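Local coordinates for protein chitin binding domain (Burkholderia pseudomallei, PDB 3UAM) that probably binds chitin or a related polysaccharide and may cleave it oxidatively as a lytic polysaccharide monooxygenase, at residues 126-136 / 148-159. Sequence-based numbering, arbitrary orientation.
Sequences TRRWTYWITKP and HFEPDPLKVYLN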
loop_
_atom_site.group_PDB
_atom_site.type_symbol
_atom_site.label_atom_id
_atom_site.label_comp_id
_atom_site.label_asym_id
_atom_site.label_seq_id
_atom_site.Cartn_x
_atom_site.Cartn_y
_atom_site.Cartn_z
ATOM N N THR A 126 9.593 6.329 -8.706
ATOM C CA THR A 126 9.299 5.807 -7.365
ATOM C C THR A 126 10.343 6.203 -6.318
ATOM O O THR A 126 11.524 5.981 -6.524
ATOM C CB THR A 126 9.259 4.289 -7.408
ATOM O OG1 THR A 126 8.269 3.869 -8.348
ATOM C CG2 THR A 126 8.962 3.698 -6.014
ATOM N N ARG A 127 9.908 6.751 -5.187
ATOM C CA ARG A 127 10.831 7.002 -4.080
ATOM C C ARG A 127 11.021 5.767 -3.219
ATOM O O ARG A 127 12.132 5.438 -2.866
ATOM C CB ARG A 127 10.389 8.190 -3.215
ATOM C CG ARG A 127 11.379 8.544 -2.115
ATOM C CD ARG A 127 12.805 8.710 -2.636
ATOM N NE ARG A 127 12.889 9.708 -3.693
ATOM C CZ ARG A 127 13.895 9.825 -4.561
ATOM N NH1 ARG A 127 14.904 8.973 -4.543
ATOM N NH2 ARG A 127 13.860 10.767 -5.500
ATOM N N ARG A 128 9.930 5.090 -2.887
ATOM C CA ARG A 128 9.992 3.913 -2.024
ATOM C C ARG A 128 8.735 3.033 -2.117
ATOM O O ARG A 128 7.702 3.436 -2.657
ATOM C CB ARG A 128 10.233 4.334 -0.568
ATOM C CG ARG A 128 9.053 5.053 0.072
ATOM C CD ARG A 128 9.240 5.433 1.546
ATOM N NE ARG A 128 10.357 6.358 1.763
ATOM C CZ ARG A 128 10.358 7.638 1.390
ATOM N NH1 ARG A 128 9.316 8.162 0.746
ATOM N NH2 ARG A 128 11.416 8.398 1.642
ATOM N N TRP A 129 8.873 1.813 -1.594
ATOM C CA TRP A 129 7.773 0.953 -1.248
ATOM C C TRP A 129 7.939 0.656 0.213
ATOM O O TRP A 129 9.053 0.428 0.680
ATOM C CB TRP A 129 7.863 -0.370 -1.980
ATOM C CG TRP A 129 7.737 -0.313 -3.463
ATOM C CD1 TRP A 129 6.616 -0.592 -4.240
ATOM C CD2 TRP A 129 8.791 0.000 -4.414
ATOM N NE1 TRP A 129 6.910 -0.483 -5.579
ATOM C CE2 TRP A 129 8.194 -0.130 -5.751
ATOM C CE3 TRP A 129 10.133 0.331 -4.302
ATOM C CZ2 TRP A 129 8.927 0.090 -6.904
ATOM C CZ3 TRP A 129 10.864 0.554 -5.475
ATOM C CH2 TRP A 129 10.258 0.437 -6.751
ATOM N N THR A 130 6.833 0.657 0.940
ATOM C CA THR A 130 6.834 0.456 2.373
ATOM C C THR A 130 5.770 -0.594 2.700
ATOM O O THR A 130 4.715 -0.637 2.035
ATOM C CB THR A 130 6.477 1.749 3.122
ATOM O OG1 THR A 130 7.485 2.748 2.887
ATOM C CG2 THR A 130 6.469 1.465 4.602
ATOM N N TYR A 131 6.069 -1.445 3.679
ATOM C CA TYR A 131 5.151 -2.473 4.131
ATOM C C TYR A 131 4.906 -2.301 5.627
ATOM O O TYR A 131 5.822 -2.339 6.410
ATOM C CB TYR A 131 5.687 -3.856 3.803
ATOM C CG TYR A 131 5.898 -4.030 2.315
ATOM C CD1 TYR A 131 4.859 -4.475 1.510
ATOM C CD2 TYR A 131 7.111 -3.715 1.713
ATOM C CE1 TYR A 131 5.021 -4.625 0.151
ATOM C CE2 TYR A 131 7.281 -3.876 0.349
ATOM C CZ TYR A 131 6.220 -4.326 -0.432
ATOM O OH TYR A 131 6.318 -4.482 -1.801
ATOM N N TRP A 132 3.645 -2.128 5.984
ATOM C CA TRP A 132 3.198 -1.889 7.352
ATOM C C TRP A 132 2.360 -3.053 7.827
ATOM O O TRP A 132 1.589 -3.636 7.045
ATOM C CB TRP A 132 2.331 -0.609 7.413
ATOM C CG TRP A 132 2.978 0.630 6.833
ATOM C CD1 TRP A 132 2.900 1.106 5.523
ATOM C CD2 TRP A 132 3.844 1.593 7.541
ATOM N NE1 TRP A 132 3.630 2.286 5.396
ATOM C CE2 TRP A 132 4.224 2.609 6.567
ATOM C CE3 TRP A 132 4.317 1.698 8.835
ATOM C CZ2 TRP A 132 5.069 3.661 6.894
ATOM C CZ3 TRP A 132 5.162 2.762 9.156
ATOM C CH2 TRP A 132 5.510 3.736 8.206
ATOM N N ILE A 133 2.460 -3.371 9.115
ATOM C CA ILE A 133 1.820 -4.550 9.668
ATOM C C ILE A 133 1.034 -4.130 10.922
ATOM O O ILE A 133 1.491 -3.283 11.723
ATOM C CB ILE A 133 2.848 -5.659 10.006
ATOM C CG1 ILE A 133 2.152 -6.952 10.430
ATOM C CG2 ILE A 133 3.789 -5.206 11.114
ATOM C CD1 ILE A 133 1.440 -7.696 9.336
ATOM N N THR A 134 -0.145 -4.732 11.065
ATOM C CA THR A 134 -1.001 -4.501 12.204
ATOM C C THR A 134 -0.329 -5.033 13.459
ATOM O O THR A 134 0.448 -5.990 13.430
ATOM C CB THR A 134 -2.400 -5.138 12.023
ATOM O OG1 THR A 134 -2.271 -6.484 11.514
ATOM C CG2 THR A 134 -3.258 -4.325 11.060
ATOM N N LYS A 135 -0.628 -4.388 14.570
ATOM C CA LYS A 135 -0.098 -4.781 15.859
ATOM C C LYS A 135 -0.774 -6.059 16.342
ATOM O O LYS A 135 -1.945 -6.325 16.005
ATOM C CB LYS A 135 -0.378 -3.699 16.901
ATOM C CG LYS A 135 0.140 -2.304 16.590
ATOM C CD LYS A 135 -0.234 -1.375 17.740
ATOM C CE LYS A 135 0.234 0.057 17.471
ATOM N NZ LYS A 135 -0.452 1.021 18.375
ATOM N N PRO A 136 -0.053 -6.850 17.164
ATOM C CA PRO A 136 -0.708 -7.916 17.882
ATOM C C PRO A 136 -1.801 -7.267 18.703
ATOM O O PRO A 136 -1.568 -6.228 19.304
ATOM C CB PRO A 136 0.382 -8.469 18.817
ATOM C CG PRO A 136 1.665 -7.915 18.342
ATOM C CD PRO A 136 1.375 -6.713 17.510
ATOM N N HIS A 148 -3.959 0.882 14.558
ATOM C CA HIS A 148 -3.911 -0.556 14.358
ATOM C C HIS A 148 -2.573 -1.027 13.861
ATOM O O HIS A 148 -2.295 -2.208 13.960
ATOM C CB HIS A 148 -4.976 -1.012 13.360
ATOM C CG HIS A 148 -6.374 -0.706 13.800
ATOM N ND1 HIS A 148 -7.342 -0.285 12.952
ATOM C CD2 HIS A 148 -6.948 -0.759 15.067
ATOM C CE1 HIS A 148 -8.476 -0.091 13.658
ATOM N NE2 HIS A 148 -8.233 -0.395 14.943
ATOM N N PHE A 149 -1.767 -0.120 13.312
ATOM C CA PHE A 149 -0.512 -0.461 12.677
ATOM C C PHE A 149 0.718 -0.134 13.547
ATOM O O PHE A 149 0.743 0.882 14.257
ATOM C CB PHE A 149 -0.410 0.262 11.324
ATOM C CG PHE A 149 -1.348 -0.287 10.285
ATOM C CD1 PHE A 149 -0.992 -1.397 9.540
ATOM C CD2 PHE A 149 -2.584 0.285 10.081
ATOM C CE1 PHE A 149 -1.832 -1.903 8.581
ATOM C CE2 PHE A 149 -3.460 -0.230 9.153
ATOM C CZ PHE A 149 -3.081 -1.328 8.384
ATOM N N GLU A 150 1.714 -1.028 13.502
ATOM C CA GLU A 150 3.004 -0.795 14.124
ATOM C C GLU A 150 3.635 0.488 13.576
ATOM O O GLU A 150 3.677 0.687 12.363
ATOM C CB GLU A 150 3.952 -1.974 13.871
ATOM C CG GLU A 150 3.584 -3.255 14.571
ATOM C CD GLU A 150 3.779 -3.208 16.080
ATOM O OE1 GLU A 150 4.510 -2.313 16.582
ATOM O OE2 GLU A 150 3.215 -4.082 16.774
ATOM N N PRO A 151 4.145 1.353 14.464
ATOM C CA PRO A 151 4.714 2.616 14.013
ATOM C C PRO A 151 5.972 2.431 13.140
ATOM O O PRO A 151 6.280 3.278 12.310
ATOM C CB PRO A 151 5.013 3.369 15.331
ATOM C CG PRO A 151 5.167 2.307 16.361
ATOM C CD PRO A 151 4.215 1.210 15.933
ATOM N N ASP A 152 6.660 1.314 13.302
ATOM C CA ASP A 152 7.813 1.007 12.475
ATOM C C ASP A 152 7.405 0.080 11.333
ATOM O O ASP A 152 6.781 -0.940 11.551
ATOM C CB ASP A 152 8.923 0.367 13.302
ATOM C CG ASP A 152 9.457 1.301 14.359
ATOM O OD1 ASP A 152 9.355 2.552 14.213
ATOM O OD2 ASP A 152 9.969 0.796 15.359
ATOM N N PRO A 153 7.776 0.440 10.106
ATOM C CA PRO A 153 7.386 -0.427 8.997
ATOM C C PRO A 153 8.023 -1.808 9.133
ATOM O O PRO A 153 9.099 -1.952 9.701
ATOM C CB PRO A 153 7.889 0.315 7.751
ATOM C CG PRO A 153 8.864 1.340 8.241
ATOM C CD PRO A 153 8.561 1.608 9.684
ATOM N N LEU A 154 7.319 -2.822 8.646
ATOM C CA LEU A 154 7.884 -4.162 8.581
ATOM C C LEU A 154 9.080 -4.163 7.625
ATOM O O LEU A 154 10.114 -4.735 7.927
ATOM C CB LEU A 154 6.821 -5.172 8.128
ATOM C CG LEU A 154 7.300 -6.611 7.913
ATOM C CD1 LEU A 154 7.920 -7.164 9.212
ATOM C CD2 LEU A 154 6.128 -7.439 7.411
ATOM N N LYS A 155 8.947 -3.470 6.497
ATOM C CA LYS A 155 10.024 -3.398 5.517
ATOM C C LYS A 155 9.903 -2.147 4.641
ATOM O O LYS A 155 8.801 -1.705 4.314
ATOM C CB LYS A 155 10.025 -4.658 4.652
ATOM C CG LYS A 155 11.189 -4.734 3.672
ATOM C CD LYS A 155 12.350 -5.476 4.268
ATOM C CE LYS A 155 13.481 -5.567 3.275
ATOM N NZ LYS A 155 14.589 -6.189 4.033
ATOM N N VAL A 156 11.048 -1.566 4.297
ATOM C CA VAL A 156 11.080 -0.403 3.421
ATOM C C VAL A 156 12.080 -0.719 2.309
ATOM O O VAL A 156 13.155 -1.254 2.591
ATOM C CB VAL A 156 11.537 0.866 4.176
ATOM C CG1 VAL A 156 11.550 2.068 3.246
ATOM C CG2 VAL A 156 10.649 1.154 5.399
ATOM N N TYR A 157 11.734 -0.376 1.067
ATOM C CA TYR A 157 12.692 -0.376 -0.040
ATOM C C TYR A 157 12.794 1.045 -0.576
ATOM O O TYR A 157 11.844 1.559 -1.188
ATOM C CB TYR A 157 12.227 -1.320 -1.150
ATOM C CG TYR A 157 12.162 -2.769 -0.736
ATOM C CD1 TYR A 157 11.021 -3.278 -0.135
ATOM C CD2 TYR A 157 13.247 -3.638 -0.968
ATOM C CE1 TYR A 157 10.937 -4.606 0.242
ATOM C CE2 TYR A 157 13.187 -4.972 -0.570
ATOM C CZ TYR A 157 12.013 -5.445 0.024
ATOM O OH TYR A 157 11.902 -6.750 0.402
ATOM N N LEU A 158 13.929 1.685 -0.329
ATOM C CA LEU A 158 14.124 3.082 -0.679
ATOM C C LEU A 158 14.991 3.243 -1.918
ATOM O O LEU A 158 16.116 2.742 -1.940
ATOM C CB LEU A 158 14.805 3.796 0.479
ATOM C CG LEU A 158 15.206 5.271 0.291
ATOM C CD1 LEU A 158 13.996 6.166 0.037
ATOM C CD2 LEU A 158 16.026 5.751 1.489
ATOM N N ASN A 159 14.487 3.963 -2.924
ATOM C CA ASN A 159 15.313 4.373 -4.075
ATOM C C ASN A 159 16.085 5.610 -3.661
ATOM O O ASN A 159 15.521 6.509 -3.079
ATOM C CB ASN A 159 14.456 4.669 -5.321
ATOM C CG ASN A 159 13.969 3.410 -6.008
ATOM O OD1 ASN A 159 14.574 2.349 -5.863
ATOM N ND2 ASN A 159 12.872 3.522 -6.773
HETATM O O HOH W 1 4.212 -1.455 10.511
#
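Trp129 and Tyr131 pair with Tyr157 and Lys155 in an antiparallel strand contact at the edge of one sheet of the beta-sandwich of an AA10-type domain. Strand 155-158 borders strand 128-133, whose other neighbour is strand 190-200. Trp129 and Tyr157 form a hydrogen-bonded pair; Tyr157 N reaches Trp129 O at 2.8 Å, almost straight at 176°. A classic beta bulge follows, with Leu154 and Lys155 both facing Tyr131 and both giving weak bonds to its carbonyl. Beyond it, water 1 accepts from Ile133 N and lies within bonding distance of Glu150 O and Asp152 O. The backbones then meet again, where Glu150 N bonds Ile133 O and Lys135 N bonds His148 O.

On one face, CE2 of Tyr131 comes in at the edge of the Tyr157 ring, 3.7 Å from its CE1, and Phe183 of strand 179-184 also touches Tyr157. On the other face, CB of Pro153 sits over the six-membered ring of Trp132, 4.0 Å from its centroid. CG of Trp132 lies anti to its carbonyl carbon (chi1 -54°), which swings the indole toward this proline. CG2 of Thr134 makes a second CH-pi contact, over the Phe149 ring.

At the far end, Asn159 ND2 bonds Thr126 O at 2.8 Å, from above the carbonyl plane. Arg127 NH1 returns a bond to Asn159 O at 2.9 Å, with the carbonyl oxygen lying in the Arg127 guanidinium plane, while Arg127 NE forms a salt bridge with Asp69. Backbone bonds thus fix the register on both sides of the bulge, water 1 links the two backbones between the bulge and the second set of bonds, and the Asn159 amide and Arg127 guanidinium tie down the end of the strand pair.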